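PDB 3EKI: high affinity transport system protein p37 from Mycoplasma hyorhinis, which binds thiamine diphosphate outside the cell membrane as the lipoprotein component of a high-affinity transport system, and is probably its substrate receptor. Local coordinates for residues G223-L228 / N329-A334; D43-F48 / D97-P102; K156-F161 / Q211-R216. All coordinates share one frame; numbering follows the deposited sequence.

Contact 1. Residues G223-L228 / N329-A334; sequences GNDETL and NEKMEA. With CA (calcium ion), chain E.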
loop_
_atom_site.group_PDB
_atom_site.type_symbol
_atom_site.label_atom_id
_atom_site.label_comp_id
_atom_site.label_asym_id
_atom_site.label_seq_id
_atom_site.Cartn_x
_atom_site.Cartn_y
_atom_site.Cartn_z
ATOM N N GLY A 223 -8.192 23.653 -4.682
ATOM C CA GLY A 223 -8.524 24.863 -5.419
ATOM C C GLY A 223 -8.602 26.053 -4.480
ATOM O O GLY A 223 -8.406 25.870 -3.282
ATOM N N ASN A 224 -8.928 27.203 -5.054
ATOM C CA ASN A 224 -9.412 28.300 -4.219
ATOM C C ASN A 224 -10.819 28.006 -3.724
ATOM O O ASN A 224 -11.440 26.986 -4.061
ATOM C CB ASN A 224 -9.339 29.589 -5.025
ATOM C CG ASN A 224 -10.224 29.607 -6.241
ATOM O OD1 ASN A 224 -11.198 28.885 -6.386
ATOM N ND2 ASN A 224 -9.902 30.506 -7.173
ATOM N N ASP A 225 -11.343 28.908 -2.873
ATOM C CA ASP A 225 -12.639 28.649 -2.277
ATOM C C ASP A 225 -13.767 28.414 -3.281
ATOM O O ASP A 225 -14.604 27.524 -3.091
ATOM C CB ASP A 225 -13.041 29.854 -1.425
ATOM C CG ASP A 225 -12.130 30.036 -0.229
ATOM O OD1 ASP A 225 -11.427 29.074 0.127
ATOM O OD2 ASP A 225 -12.181 31.150 0.341
ATOM N N GLU A 226 -13.791 29.232 -4.330
ATOM C CA GLU A 226 -14.861 29.114 -5.330
ATOM C C GLU A 226 -14.744 27.778 -6.060
ATOM O O GLU A 226 -15.755 27.118 -6.262
ATOM C CB GLU A 226 -14.803 30.306 -6.264
ATOM C CG GLU A 226 -15.162 30.157 -7.709
ATOM C CD GLU A 226 -15.531 31.507 -8.320
ATOM O OE1 GLU A 226 -14.647 32.125 -8.945
ATOM O OE2 GLU A 226 -16.698 31.932 -8.159
ATOM N N THR A 227 -13.522 27.405 -6.424
ATOM C CA THR A 227 -13.301 26.127 -7.145
ATOM C C THR A 227 -13.638 24.945 -6.273
ATOM O O THR A 227 -14.275 23.957 -6.672
ATOM C CB THR A 227 -11.851 26.075 -7.641
ATOM O OG1 THR A 227 -11.670 27.103 -8.638
ATOM C CG2 THR A 227 -11.549 24.740 -8.314
ATOM N N LEU A 228 -13.244 24.928 -5.003
ATOM C CA LEU A 228 -13.588 23.819 -4.119
ATOM C C LEU A 228 -15.096 23.660 -4.017
ATOM O O LEU A 228 -15.684 22.585 -3.976
ATOM C CB LEU A 228 -12.960 24.047 -2.751
ATOM C CG LEU A 228 -11.449 23.841 -2.649
ATOM C CD1 LEU A 228 -10.925 24.289 -1.299
ATOM C CD2 LEU A 228 -11.122 22.381 -2.898
ATOM N N ASN A 329 -3.477 31.043 -2.100
ATOM C CA ASN A 329 -4.915 31.087 -1.762
ATOM C C ASN A 329 -5.665 29.820 -2.142
ATOM O O ASN A 329 -6.900 29.809 -2.272
ATOM C CB ASN A 329 -5.547 32.312 -2.422
ATOM C CG ASN A 329 -5.777 32.098 -3.902
ATOM O OD1 ASN A 329 -4.937 31.481 -4.552
ATOM N ND2 ASN A 329 -6.908 32.606 -4.381
ATOM N N GLU A 330 -4.940 28.701 -2.268
ATOM C CA GLU A 330 -5.566 27.411 -2.534
ATOM C C GLU A 330 -5.267 26.448 -1.397
ATOM O O GLU A 330 -4.332 26.630 -0.630
ATOM C CB GLU A 330 -5.090 26.841 -3.874
ATOM C CG GLU A 330 -5.337 27.823 -5.006
ATOM C CD GLU A 330 -5.101 27.290 -6.397
ATOM O OE1 GLU A 330 -4.687 26.119 -6.522
ATOM O OE2 GLU A 330 -5.333 28.058 -7.363
ATOM N N LYS A 331 -6.089 25.421 -1.268
ATOM C CA LYS A 331 -5.960 24.386 -0.292
ATOM C C LYS A 331 -6.194 23.051 -1.029
ATOM O O LYS A 331 -6.927 22.966 -2.000
ATOM C CB LYS A 331 -6.979 24.457 0.842
ATOM C CG LYS A 331 -7.277 25.786 1.488
ATOM C CD LYS A 331 -8.224 25.604 2.663
ATOM C CE LYS A 331 -9.651 25.331 2.199
ATOM N NZ LYS A 331 -10.152 26.382 1.269
ATOM N N MET A 332 -5.583 22.025 -0.485
ATOM C CA MET A 332 -5.815 20.643 -0.860
ATOM C C MET A 332 -6.445 19.904 0.308
ATOM O O MET A 332 -5.965 20.004 1.446
ATOM C CB MET A 332 -4.460 20.049 -1.200
ATOM C CG MET A 332 -4.444 18.815 -2.049
ATOM S SD MET A 332 -2.735 18.374 -2.493
ATOM C CE MET A 332 -2.985 16.605 -2.692
ATOM N N GLU A 333 -7.524 19.169 0.075
ATOM C CA GLU A 333 -8.205 18.473 1.144
ATOM C C GLU A 333 -8.771 17.145 0.659
ATOM O O GLU A 333 -8.967 16.957 -0.542
ATOM C CB GLU A 333 -9.339 19.331 1.720
ATOM C CG GLU A 333 -10.431 19.657 0.729
ATOM C CD GLU A 333 -11.317 20.827 1.147
ATOM O OE1 GLU A 333 -12.528 20.754 0.866
ATOM O OE2 GLU A 333 -10.873 21.830 1.735
ATOM N N ALA A 334 -9.030 16.266 1.607
ATOM C CA ALA A 334 -9.625 14.986 1.309
ATOM C C ALA A 334 -11.117 15.141 1.011
ATOM O O ALA A 334 -11.832 15.807 1.767
ATOM C CB ALA A 334 -9.418 14.039 2.481
HETATM CA CA CA E . -2.183 26.863 0.127
HETATM O O HOH W 1 -8.484 26.981 -8.060
HETATM O O HOH W 2 -9.402 30.938 -1.984
HETATM O O HOH W 3 -12.631 26.632 1.402
HETATM O O HOH W 4 -2.668 28.564 1.577
HETATM O O HOH W 5 -2.634 25.390 1.882
#
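The amine of K331 reaches over to the start of helix 225-236, where its NZ makes a salt bridge with OD1 of D225 at 3.2 Å while resting against the methyl CD1 of L228. Bends at chi3 (-75°) and chi4 (-55°) curl the lysine chain back over the helix start and across the leucine at about a right angle. Water 3 gives to D225 OD1 and also lies very close to K331 NZ. G223 and K331 form an antiparallel hydrogen-bonded pair: G223 N gives to K331 O at 3.0 Å, and K331 N returns a bond to G223 O. The pairing is the end of strand 217-223 against 331-337, an outermost strand of the five-stranded mixed sheet. Right after it N224 serves as N-cap; its OD1 takes the backbone N of T227 at 2.8 Å, nearly along the C=O axis, and the T227 hydroxyl as well. Water 2 links D225 N to N329 O. The carbonyl O of E330 turns the other way and binds a calcium ion at 2.3 Å, which is also bound by T326 OG1, K327 O and waters 4 and 5. Farther along, E333 sets OE2 near L228 CD1, while its OE1 pairs with K232.

Contact 2. Residues D43-F48 / D97-P102; sequences DKSITF and DFKVTP. With CA (calcium ion), chain D.
Strands 45-48 and 97-102 run parallel, their axes 4.3 Å apart at the closest and twisted by 33°, with S45, I46, T47 and F48 in register with D97, F98, K99 and V100. Five backbone bonds join them; the straightest is I46 N to D97 O, 2.8 Å with 178° at the hydrogen. On the face that carries I46 and F48, the F98 ring lies beside I46 and points the same way, its CE2 3.6 Å from I46 CG2, while F48 CZ comes within 3.8 Å of F98 CD2, the two ring planes at 50°. F76 meets both phenyl rings from helix 64-85, on the chain between strands 45-51 and 97-103: a right-handed beta-alpha-beta crossover, as in the periplasmic binding proteins, to whose clan this family belongs. On the other face K99 bends at chi3, bringing CE to 3.2 Å from S45 OG, and T47 CG2 packs crosswise on T101. Next to this face sits a calcium ion, held by D43 OD2 and S45 O, each at 2.4 Å, with P118 and D121 completing the protein ligands. Water 7, also on the calcium, bridges S45 OG, a short contact, and T47 OG1. D43 OD1 meanwhile receives S45 N at 3.3 Å, an Asx turn.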
loop_
_atom_site.group_PDB
_atom_site.type_symbol
_atom_site.label_atom_id
_atom_site.label_comp_id
_atom_site.label_asym_id
_atom_site.label_seq_id
_atom_site.Cartn_x
_atom_site.Cartn_y
_atom_site.Cartn_z
ATOM N N ASP A 43 14.835 -26.302 0.581
ATOM C CA ASP A 43 15.847 -25.529 -0.104
ATOM C C ASP A 43 16.761 -24.916 0.941
ATOM O O ASP A 43 16.263 -24.148 1.776
ATOM C CB ASP A 43 15.168 -24.448 -0.949
ATOM C CG ASP A 43 16.104 -23.721 -1.871
ATOM O OD1 ASP A 43 17.332 -23.967 -1.796
ATOM O OD2 ASP A 43 15.637 -22.895 -2.694
ATOM N N LYS A 44 18.035 -25.249 0.935
ATOM C CA LYS A 44 18.935 -24.775 1.981
ATOM C C LYS A 44 19.377 -23.341 1.795
ATOM O O LYS A 44 20.101 -22.781 2.631
ATOM C CB LYS A 44 20.170 -25.694 2.063
ATOM C CG LYS A 44 21.044 -25.569 0.817
ATOM C CD LYS A 44 22.125 -26.640 0.754
ATOM C CE LYS A 44 23.026 -26.423 -0.450
ATOM N NZ LYS A 44 23.486 -27.722 -1.025
ATOM N N SER A 45 18.942 -22.694 0.733
ATOM C CA SER A 45 19.235 -21.299 0.440
ATOM C C SER A 45 17.910 -20.606 0.111
ATOM O O SER A 45 17.237 -21.012 -0.848
ATOM C CB SER A 45 20.216 -21.163 -0.721
ATOM O OG SER A 45 20.321 -19.823 -1.181
ATOM N N ILE A 46 17.508 -19.610 0.887
ATOM C CA ILE A 46 16.270 -18.902 0.588
ATOM C C ILE A 46 16.648 -17.468 0.227
ATOM O O ILE A 46 17.357 -16.840 0.994
ATOM C CB ILE A 46 15.307 -19.014 1.768
ATOM C CG1 ILE A 46 14.746 -20.423 1.987
ATOM C CG2 ILE A 46 14.171 -18.003 1.654
ATOM C CD1 ILE A 46 13.688 -20.791 0.959
ATOM N N THR A 47 16.173 -17.030 -0.923
ATOM C CA THR A 47 16.395 -15.681 -1.410
ATOM C C THR A 47 15.078 -14.912 -1.499
ATOM O O THR A 47 14.181 -15.355 -2.217
ATOM C CB THR A 47 17.071 -15.716 -2.796
ATOM O OG1 THR A 47 18.340 -16.371 -2.692
ATOM C CG2 THR A 47 17.336 -14.304 -3.299
ATOM N N PHE A 48 14.969 -13.798 -0.791
ATOM C CA PHE A 48 13.856 -12.866 -0.883
ATOM C C PHE A 48 14.092 -11.790 -1.945
ATOM O O PHE A 48 15.156 -11.163 -2.021
ATOM C CB PHE A 48 13.657 -12.187 0.474
ATOM C CG PHE A 48 13.324 -13.104 1.643
ATOM C CD1 PHE A 48 12.727 -14.340 1.479
ATOM C CD2 PHE A 48 13.617 -12.693 2.933
ATOM C CE1 PHE A 48 12.442 -15.128 2.591
ATOM C CE2 PHE A 48 13.328 -13.464 4.043
ATOM C CZ PHE A 48 12.715 -14.682 3.861
ATOM N N ASP A 97 20.291 -20.745 4.792
ATOM C CA ASP A 97 20.851 -19.408 4.631
ATOM C C ASP A 97 19.831 -18.482 3.966
ATOM O O ASP A 97 19.071 -18.917 3.100
ATOM C CB ASP A 97 22.091 -19.410 3.744
ATOM C CG ASP A 97 22.749 -18.044 3.684
ATOM O OD1 ASP A 97 22.782 -17.390 4.747
ATOM O OD2 ASP A 97 23.207 -17.627 2.605
ATOM N N PHE A 98 19.805 -17.212 4.357
ATOM C CA PHE A 98 18.866 -16.264 3.761
ATOM C C PHE A 98 19.585 -15.083 3.107
ATOM O O PHE A 98 20.511 -14.532 3.708
ATOM C CB PHE A 98 17.903 -15.743 4.823
ATOM C CG PHE A 98 16.950 -16.832 5.307
ATOM C CD1 PHE A 98 17.328 -17.704 6.314
ATOM C CD2 PHE A 98 15.677 -16.953 4.732
ATOM C CE1 PHE A 98 16.470 -18.694 6.755
ATOM C CE2 PHE A 98 14.821 -17.924 5.177
ATOM C CZ PHE A 98 15.199 -18.780 6.203
ATOM N N LYS A 99 19.109 -14.760 1.911
ATOM C CA LYS A 99 19.722 -13.770 1.040
ATOM C C LYS A 99 18.607 -12.877 0.478
ATOM O O LYS A 99 17.458 -13.255 0.621
ATOM C CB LYS A 99 20.517 -14.402 -0.101
ATOM C CG LYS A 99 21.573 -15.404 0.348
ATOM C CD LYS A 99 22.361 -15.870 -0.872
ATOM C CE LYS A 99 22.386 -17.383 -0.993
ATOM N NZ LYS A 99 22.824 -17.799 -2.361
ATOM N N VAL A 100 18.965 -11.759 -0.130
ATOM C CA VAL A 100 18.052 -10.948 -0.925
ATOM C C VAL A 100 18.673 -10.772 -2.311
ATOM O O VAL A 100 19.876 -10.912 -2.527
ATOM C CB VAL A 100 17.706 -9.562 -0.351
ATOM C CG1 VAL A 100 16.966 -9.678 0.966
ATOM C CG2 VAL A 100 18.959 -8.709 -0.165
ATOM N N THR A 101 17.770 -10.469 -3.237
ATOM C CA THR A 101 18.141 -10.159 -4.611
ATOM C C THR A 101 17.321 -8.932 -5.026
ATOM O O THR A 101 16.142 -8.848 -4.632
ATOM C CB THR A 101 17.974 -11.401 -5.492
ATOM O OG1 THR A 101 18.653 -11.199 -6.739
ATOM C CG2 THR A 101 16.512 -11.669 -5.828
ATOM N N PRO A 102 17.886 -7.955 -5.734
ATOM C CA PRO A 102 17.098 -6.802 -6.181
ATOM C C PRO A 102 16.093 -7.181 -7.256
ATOM O O PRO A 102 16.420 -7.934 -8.163
ATOM C CB PRO A 102 18.133 -5.849 -6.802
ATOM C CG PRO A 102 19.257 -6.737 -7.210
ATOM C CD PRO A 102 19.294 -7.807 -6.146
HETATM CA CA CA D . 16.604 -20.733 -3.126
HETATM O O HOH W 6 18.637 -22.130 -3.703
HETATM O O HOH W 7 18.557 -19.020 -2.836
#

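Contact 3. Residues K156-F161 / Q211-R216; sequences KEKDKF and QANFYR. With TPP (thiamine diphosphate), chain B.
With chi1 at 66°, F214 holds its ring between its own backbone N and carbonyl carbon, and chi2 at 93° turns one face to K158. K158 carries its CG anti to the backbone N (chi1 -177°), which lays the first part of its chain along that face, the lysine chain and the phenyl group pointing opposite ways as they pass. The CA of K158 stands 3.8 Å from the F214 ring centroid, a CH-pi contact over the face, and K158 CB lies 3.6 Å from F214 CD2. At the ring's edge, in its plane, lies N213 OD1, which also approaches K158 CD at 3.9 Å. The lysine's charged end turns off to D159, where NZ is paired with OD1.

R216 reaches past the aromatic ring to the loop backbone. Extended from CG to NE, it sets its guanidinium against a run of carbonyls: NH1 gives to K160 O at 2.8 Å, slightly tilted from the guanidinium plane, and NH2 makes a weak bond to K158 O at 3.1 Å. The same NH2 lies 3.0 Å from E157 O, which sits in plane at the group's edge. D155 forms a salt bridge with NE and probably offsets the charge of this buried arginine, while T338 O takes a further bond from NH1. K160 crosses R216 at a slant, its CB near NH2, and its NZ forms a salt bridge with E157 OE1.

Between F214 and R216, Y215 serves the ligand pocket: its OH donates to O1B of thiamine diphosphate at 2.6 Å, and one ring face covers the ligand's C6. The 156-161 loop runs from strand 141-152 to helix 170-184, whose L171 and I174 pack on R216; that strand pairs with 211-212 through T149 and A212, and helix 256-269 meets Y215 through S256 and S257.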
loop_
_atom_site.group_PDB
_atom_site.type_symbol
_atom_site.label_atom_id
_atom_site.label_comp_id
_atom_site.label_asym_id
_atom_site.label_seq_id
_atom_site.Cartn_x
_atom_site.Cartn_y
_atom_site.Cartn_z
ATOM N N LYS A 156 -9.386 3.145 12.068
ATOM C CA LYS A 156 -9.050 1.943 12.842
ATOM C C LYS A 156 -10.012 0.764 12.643
ATOM O O LYS A 156 -9.795 -0.322 13.180
ATOM C CB LYS A 156 -8.948 2.284 14.332
ATOM C CG LYS A 156 -8.085 3.498 14.632
ATOM C CD LYS A 156 -7.886 3.677 16.130
ATOM C CE LYS A 156 -7.330 5.053 16.452
ATOM N NZ LYS A 156 -6.526 5.049 17.707
ATOM N N GLU A 157 -11.069 0.988 11.870
ATOM C CA GLU A 157 -12.078 -0.010 11.592
ATOM C C GLU A 157 -12.180 -0.340 10.104
ATOM O O GLU A 157 -12.490 0.479 9.223
ATOM C CB GLU A 157 -13.439 0.481 12.105
ATOM C CG GLU A 157 -13.835 -0.047 13.462
ATOM C CD GLU A 157 -15.004 0.685 14.097
ATOM O OE1 GLU A 157 -15.626 1.570 13.478
ATOM O OE2 GLU A 157 -15.316 0.379 15.269
ATOM N N LYS A 158 -11.896 -1.623 9.840
ATOM C CA LYS A 158 -11.868 -2.036 8.452
ATOM C C LYS A 158 -13.198 -1.894 7.735
ATOM O O LYS A 158 -13.265 -1.393 6.606
ATOM C CB LYS A 158 -11.449 -3.515 8.343
ATOM C CG LYS A 158 -11.353 -3.938 6.896
ATOM C CD LYS A 158 -10.909 -5.363 6.652
ATOM C CE LYS A 158 -11.201 -5.783 5.226
ATOM N NZ LYS A 158 -12.644 -5.683 4.848
ATOM N N ASP A 159 -14.261 -2.392 8.385
ATOM C CA ASP A 159 -15.475 -2.625 7.596
ATOM C C ASP A 159 -16.346 -1.377 7.503
ATOM O O ASP A 159 -17.448 -1.261 8.046
ATOM C CB ASP A 159 -16.202 -3.846 8.162
ATOM C CG ASP A 159 -15.655 -5.169 7.656
ATOM O OD1 ASP A 159 -14.720 -5.240 6.830
ATOM O OD2 ASP A 159 -16.164 -6.229 8.081
ATOM N N LYS A 160 -15.823 -0.396 6.775
ATOM C CA LYS A 160 -16.493 0.835 6.375
ATOM C C LYS A 160 -16.428 0.913 4.849
ATOM O O LYS A 160 -15.322 0.892 4.295
ATOM C CB LYS A 160 -15.883 2.101 6.951
ATOM C CG LYS A 160 -15.560 2.137 8.424
ATOM C CD LYS A 160 -16.791 2.194 9.300
ATOM C CE LYS A 160 -16.414 2.451 10.758
ATOM N NZ LYS A 160 -17.494 1.985 11.680
ATOM N N PHE A 161 -17.586 0.974 4.207
ATOM C CA PHE A 161 -17.719 0.973 2.773
ATOM C C PHE A 161 -18.620 2.111 2.274
ATOM O O PHE A 161 -19.375 2.687 3.054
ATOM C CB PHE A 161 -18.329 -0.338 2.262
ATOM C CG PHE A 161 -17.530 -1.577 2.594
ATOM C CD1 PHE A 161 -17.665 -2.163 3.845
ATOM C CD2 PHE A 161 -16.678 -2.123 1.651
ATOM C CE1 PHE A 161 -16.948 -3.310 4.155
ATOM C CE2 PHE A 161 -15.955 -3.265 1.977
ATOM C CZ PHE A 161 -16.091 -3.832 3.219
ATOM N N GLN A 211 -3.495 -3.076 14.899
ATOM C CA GLN A 211 -3.030 -3.428 13.568
ATOM C C GLN A 211 -4.194 -3.449 12.581
ATOM O O GLN A 211 -5.233 -4.045 12.840
ATOM C CB GLN A 211 -2.344 -4.791 13.560
ATOM C CG GLN A 211 -1.013 -4.766 14.317
ATOM C CD GLN A 211 0.006 -3.885 13.647
ATOM O OE1 GLN A 211 0.411 -4.133 12.505
ATOM N NE2 GLN A 211 0.445 -2.826 14.323
ATOM N N ALA A 212 -3.961 -2.796 11.461
ATOM C CA ALA A 212 -4.887 -2.815 10.351
ATOM C C ALA A 212 -4.415 -3.835 9.311
ATOM O O ALA A 212 -3.309 -3.739 8.792
ATOM C CB ALA A 212 -4.994 -1.433 9.752
ATOM N N ASN A 213 -5.291 -4.787 9.027
ATOM C CA ASN A 213 -5.110 -5.760 7.969
ATOM C C ASN A 213 -5.728 -5.292 6.653
ATOM O O ASN A 213 -6.305 -6.051 5.883
ATOM C CB ASN A 213 -5.686 -7.096 8.418
ATOM C CG ASN A 213 -7.180 -7.031 8.645
ATOM O OD1 ASN A 213 -7.736 -5.946 8.857
ATOM N ND2 ASN A 213 -7.767 -8.207 8.604
ATOM N N PHE A 214 -5.548 -3.983 6.432
ATOM C CA PHE A 214 -6.097 -3.366 5.235
ATOM C C PHE A 214 -5.452 -2.008 4.982
ATOM O O PHE A 214 -4.805 -1.438 5.871
ATOM C CB PHE A 214 -7.605 -3.193 5.414
ATOM C CG PHE A 214 -7.950 -2.187 6.510
ATOM C CD1 PHE A 214 -8.188 -0.836 6.291
ATOM C CD2 PHE A 214 -8.030 -2.622 7.824
ATOM C CE1 PHE A 214 -8.436 0.040 7.328
ATOM C CE2 PHE A 214 -8.295 -1.772 8.868
ATOM C CZ PHE A 214 -8.509 -0.445 8.618
ATOM N N TYR A 215 -5.702 -1.421 3.823
ATOM C CA TYR A 215 -5.429 -0.020 3.545
ATOM C C TYR A 215 -6.506 0.417 2.545
ATOM O O TYR A 215 -7.292 -0.382 2.018
ATOM C CB TYR A 215 -4.021 0.282 3.048
ATOM C CG TYR A 215 -3.742 -0.130 1.619
ATOM C CD1 TYR A 215 -3.910 -1.449 1.199
ATOM C CD2 TYR A 215 -3.309 0.782 0.677
ATOM C CE1 TYR A 215 -3.653 -1.835 -0.099
ATOM C CE2 TYR A 215 -3.060 0.425 -0.624
ATOM C CZ TYR A 215 -3.229 -0.884 -1.013
ATOM O OH TYR A 215 -2.988 -1.231 -2.315
ATOM N N ARG A 216 -6.539 1.714 2.302
ATOM C CA ARG A 216 -7.470 2.320 1.365
ATOM C C ARG A 216 -6.761 3.300 0.439
ATOM O O ARG A 216 -5.625 3.718 0.678
ATOM C CB ARG A 216 -8.556 3.119 2.096
ATOM C CG ARG A 216 -9.308 2.368 3.171
ATOM C CD ARG A 216 -10.280 3.342 3.847
ATOM N NE ARG A 216 -10.781 2.726 5.054
ATOM C CZ ARG A 216 -11.855 1.977 5.207
ATOM N NH1 ARG A 216 -12.636 1.712 4.160
ATOM N NH2 ARG A 216 -12.122 1.510 6.424
HETATM N "N1'" TPP B . 4.264 3.219 5.215
HETATM C "C2'" TPP B . 5.589 3.411 5.000
HETATM C CM2 TPP B . 6.502 3.652 6.206
HETATM N "N3'" TPP B . 6.094 3.379 3.754
HETATM C "C4'" TPP B . 5.280 3.055 2.714
HETATM N "N4'" TPP B . 5.821 2.943 1.498
HETATM C "C5'" TPP B . 3.899 2.910 2.905
HETATM C "C6'" TPP B . 3.422 3.010 4.206
HETATM C "C7'" TPP B . 2.877 2.637 1.791
HETATM N N3 TPP B . 2.631 1.219 1.474
HETATM C C2 TPP B . 3.531 0.242 1.590
HETATM S S1 TPP B . 2.797 -1.279 1.136
HETATM C C5 TPP B . 1.272 -0.512 0.768
HETATM C C4 TPP B . 1.441 0.852 0.911
HETATM C CM4 TPP B . 0.244 1.827 0.883
HETATM C C6 TPP B . 0.052 -1.243 0.195
HETATM C C7 TPP B . 0.260 -1.550 -1.291
HETATM O O7 TPP B . 0.347 -0.308 -2.019
HETATM P PA TPP B . 1.051 -0.128 -3.433
HETATM O O1A TPP B . 1.222 1.323 -3.689
HETATM O O2A TPP B . 2.318 -0.934 -3.494
HETATM O O3A TPP B . 0.134 -0.825 -4.511
HETATM P PB TPP B . -1.097 -0.158 -5.296
HETATM O O1B TPP B . -2.170 0.234 -4.327
HETATM O O2B TPP B . -1.572 -1.304 -6.276
HETATM O O3B TPP B . -0.573 1.038 -6.201
#

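In the fold
Along the chain, contact 2 closes first, then contact 3, then contact 1. Contacts 1 and 2 lie on opposite sides of the chain's centre, their centres 49 Å apart, and each has a calcium ion beside it. Contact 3 lies between, its centre 28 Å from that of contact 1 and 32 Å from that of contact 2, and includes the tyrosine that touches thiamine diphosphate. Contact 2 is a two-stranded parallel sheet and contact 1 an edge of the five-stranded mixed sheet; segment 211-216 of contact 3 runs straight into strand 217-223, which ends in contact 1. The ligand thus sits centrally, with both calcium sites well away from it, consistent with a two-lobed binding protein.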